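Local atomic coordinates of 2-hydroxychromene-2-carboxylate isomerase (Pseudomonas putida, PDB entry 2IME), a protein that catalyses the reversible glutathione-dependent isomerisation of 2-hydroxychromene-2-carboxylate to trans-O-hydroxybenzylidenepyruvate in naphthalene degradation. Residues Y6-S11 with A36-R41. Numbering follows the deposited sequence. Where two conformers were deposited one is given.
Sequences YFDFLS and AIDLAR. With GSH (glutathione), chain E.
F7 and A36 form the last rung of a parallel strand pair, and the two segments, on leaving the sheet, stay joined through the carboxylate of D8. The rung is the tightly packed part. F7 O accepts from I37 N at 2.8 Å, almost straight at hydrogen (173°), while A36 CA lies over one face of the F7 ring in a CH-pi contact, 4.0 Å from its centroid. F7 CG stands between its backbone N and carbonyl carbon (chi1 65°), which turns the ring over A36, and A36 CB meets F7 CZ at 3.7 Å. I37 CD1 reaches Y6 CB at 4.1 Å, and I37 CG2 sits at the edge of the tyrosine ring.

Beyond the rung, D8 shows how one buried carboxylate can serve two loops. Its CG, anti to the backbone N (chi1 -178°), carries the carboxylate across to the backbone of residues 37-39, where D8 OD2 takes L39 N at 2.9 Å on its anti lone pair. OD1 accepts from L10 N above the carboxylate plane, an Asx turn, and also from S86 and N90. With an alanine in place of D8, L39 N and L10 N would probably both lack their acceptor, leaving the D8-S11 turn and the start of helix 39-46 without this tie.

The looser side is at D38, partly exposed, where a water donates to both D8 OD2 and D38 OD1 and bridges the two carboxylates, probably easing their repulsion. On the glutathione side, the buried L10 and L39 meet, CD1 of L10 to CD2 of L39 at 4.0 Å. L39 CD2 also approaches CB2 of glutathione; the glutathione sulfur lies beside S11, which binds glutathione and is the inferred nucleophile.

In this thioredoxin-like sheet, strand 31-36 is outermost beside strand 2-7; helix 147-162 packs on Y6 and I37, helix 99-115 on F7, and helices 12-28 and 39-46 start from the two loops.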
loop_
_atom_site.group_PDB
_atom_site.type_symbol
_atom_site.label_atom_id
_atom_site.label_comp_id
_atom_site.label_asym_id
_atom_site.label_seq_id
_atom_site.Cartn_x
_atom_site.Cartn_y
_atom_site.Cartn_z
ATOM N N TYR A 6 5.529 4.660 -14.613
ATOM C CA TYR A 6 6.686 3.755 -14.486
ATOM C C TYR A 6 6.192 2.377 -14.042
ATOM O O TYR A 6 5.509 2.238 -13.001
ATOM C CB TYR A 6 7.685 4.257 -13.452
ATOM C CG TYR A 6 8.336 5.535 -13.850
ATOM C CD1 TYR A 6 7.660 6.772 -13.649
ATOM C CD2 TYR A 6 9.496 5.520 -14.543
ATOM C CE1 TYR A 6 8.262 7.995 -14.083
ATOM C CE2 TYR A 6 10.105 6.730 -14.984
ATOM C CZ TYR A 6 9.438 7.939 -14.741
ATOM O OH TYR A 6 10.030 9.134 -15.185
ATOM N N PHE A 7 6.600 1.343 -14.776
ATOM C CA PHE A 7 6.084 0.030 -14.475
ATOM C C PHE A 7 7.142 -1.062 -14.845
ATOM O O PHE A 7 8.139 -0.768 -15.468
ATOM C CB PHE A 7 4.772 -0.231 -15.266
ATOM C CG PHE A 7 5.017 -0.285 -16.780
ATOM C CD1 PHE A 7 5.383 -1.484 -17.398
ATOM C CD2 PHE A 7 5.072 0.878 -17.508
ATOM C CE1 PHE A 7 5.707 -1.523 -18.809
ATOM C CE2 PHE A 7 5.377 0.851 -18.934
ATOM C CZ PHE A 7 5.714 -0.347 -19.551
ATOM N N ASP A 8 6.879 -2.297 -14.412
ATOM C CA ASP A 8 7.700 -3.475 -14.710
ATOM C C ASP A 8 6.631 -4.553 -14.952
ATOM O O ASP A 8 5.692 -4.703 -14.152
ATOM C CB ASP A 8 8.629 -3.817 -13.504
ATOM C CG ASP A 8 9.533 -5.009 -13.779
ATOM O OD1 ASP A 8 9.117 -5.941 -14.534
ATOM O OD2 ASP A 8 10.642 -5.039 -13.219
ATOM N N PHE A 9 6.709 -5.262 -16.093
ATOM C CA PHE A 9 5.662 -6.241 -16.366
ATOM C C PHE A 9 5.577 -7.340 -15.325
ATOM O O PHE A 9 4.579 -8.105 -15.327
ATOM C CB PHE A 9 5.782 -6.851 -17.764
ATOM C CG PHE A 9 5.523 -5.915 -18.856
ATOM C CD1 PHE A 9 4.233 -5.439 -19.047
ATOM C CD2 PHE A 9 6.565 -5.528 -19.763
ATOM C CE1 PHE A 9 3.917 -4.570 -20.157
ATOM C CE2 PHE A 9 6.254 -4.628 -20.836
ATOM C CZ PHE A 9 4.937 -4.170 -21.035
ATOM N N LEU A 10 6.600 -7.518 -14.479
ATOM C CA LEU A 10 6.414 -8.483 -13.387
ATOM C C LEU A 10 5.420 -8.083 -12.283
ATOM O O LEU A 10 5.083 -8.916 -11.408
ATOM C CB LEU A 10 7.782 -8.897 -12.763
ATOM C CG LEU A 10 8.600 -7.924 -11.932
ATOM C CD1 LEU A 10 7.843 -7.590 -10.651
ATOM C CD2 LEU A 10 9.911 -8.732 -11.467
ATOM N N SER A 11 4.951 -6.826 -12.317
ATOM C CA SER A 11 4.159 -6.289 -11.179
ATOM C C SER A 11 2.612 -6.396 -11.415
ATOM O O SER A 11 2.103 -5.705 -12.269
ATOM C CB SER A 11 4.540 -4.796 -11.067
ATOM O OG SER A 11 3.715 -4.138 -10.102
ATOM N N ALA A 36 9.108 1.434 -19.072
ATOM C CA ALA A 36 9.332 0.081 -18.568
ATOM C C ALA A 36 10.659 0.116 -17.885
ATOM O O ALA A 36 11.676 0.482 -18.474
ATOM C CB ALA A 36 9.335 -0.937 -19.686
ATOM N N ILE A 37 10.669 -0.214 -16.603
ATOM C CA ILE A 37 11.922 -0.244 -15.851
ATOM C C ILE A 37 12.145 -1.494 -15.028
ATOM O O ILE A 37 11.219 -2.308 -14.799
ATOM C CB ILE A 37 12.056 1.029 -14.863
ATOM C CG1 ILE A 37 10.874 0.975 -13.860
ATOM C CG2 ILE A 37 11.988 2.344 -15.646
ATOM C CD1 ILE A 37 11.063 2.003 -12.640
ATOM N N ASP A 38 13.403 -1.658 -14.588
ATOM C CA ASP A 38 13.801 -2.850 -13.845
ATOM C C ASP A 38 13.540 -2.660 -12.333
ATOM O O ASP A 38 14.345 -2.001 -11.622
ATOM C CB ASP A 38 15.265 -3.148 -14.126
ATOM C CG ASP A 38 15.717 -4.489 -13.565
ATOM O OD1 ASP A 38 15.050 -5.082 -12.701
ATOM O OD2 ASP A 38 16.817 -4.974 -13.952
ATOM N N LEU A 39 12.413 -3.206 -11.871
ATOM C CA LEU A 39 12.037 -3.040 -10.438
ATOM C C LEU A 39 13.226 -3.539 -9.578
ATOM O O LEU A 39 13.599 -2.905 -8.601
ATOM C CB LEU A 39 10.758 -3.817 -10.119
ATOM C CG LEU A 39 10.439 -3.804 -8.591
ATOM C CD1 LEU A 39 10.384 -2.414 -7.961
ATOM C CD2 LEU A 39 9.239 -4.671 -8.306
ATOM N N ALA A 40 13.848 -4.665 -9.959
ATOM C CA ALA A 40 14.959 -5.202 -9.200
ATOM C C ALA A 40 16.080 -4.211 -9.003
ATOM O O ALA A 40 16.603 -4.060 -7.891
ATOM C CB ALA A 40 15.505 -6.569 -9.830
ATOM N N ARG A 41 16.457 -3.544 -10.091
ATOM C CA ARG A 41 17.525 -2.590 -10.016
ATOM C C ARG A 41 17.139 -1.368 -9.177
ATOM O O ARG A 41 17.908 -0.829 -8.368
ATOM C CB ARG A 41 17.928 -2.169 -11.427
ATOM C CG ARG A 41 18.915 -3.123 -12.048
ATOM C CD ARG A 41 19.779 -2.489 -13.151
ATOM N NE ARG A 41 19.005 -1.885 -14.237
ATOM C CZ ARG A 41 18.536 -2.529 -15.308
ATOM N NH1 ARG A 41 18.753 -3.829 -15.436
ATOM N NH2 ARG A 41 17.837 -1.876 -16.246
HETATM N N1 GSH E . -0.279 -0.590 -2.188
HETATM C CA1 GSH E . 0.181 -0.938 -3.526
HETATM C C1 GSH E . -0.806 -0.755 -4.684
HETATM O O11 GSH E . -0.432 -0.645 -5.885
HETATM O O12 GSH E . -1.923 -1.022 -4.269
HETATM C CB1 GSH E . 1.575 -1.533 -3.585
HETATM C CG1 GSH E . 2.319 -1.587 -4.910
HETATM C CD1 GSH E . 3.527 -2.529 -4.743
HETATM O OE1 GSH E . 3.509 -3.336 -3.723
HETATM N N2 GSH E . 4.456 -2.552 -5.666
HETATM C CA2 GSH E . 5.604 -3.446 -5.676
HETATM C C2 GSH E . 6.745 -2.587 -5.297
HETATM O O2 GSH E . 7.002 -1.401 -5.965
HETATM C CB2 GSH E . 5.646 -4.084 -7.088
HETATM S SG2 GSH E . 4.054 -4.861 -7.596
HETATM N N3 GSH E . 7.543 -3.000 -4.315
HETATM C CA3 GSH E . 8.627 -2.111 -3.858
HETATM C C3 GSH E . 8.416 -1.678 -2.411
HETATM O O31 GSH E . 9.153 -0.773 -1.927
HETATM O O32 GSH E . 7.571 -2.233 -1.656
HETATM O O HOH W 1 12.735 -6.536 -12.473
#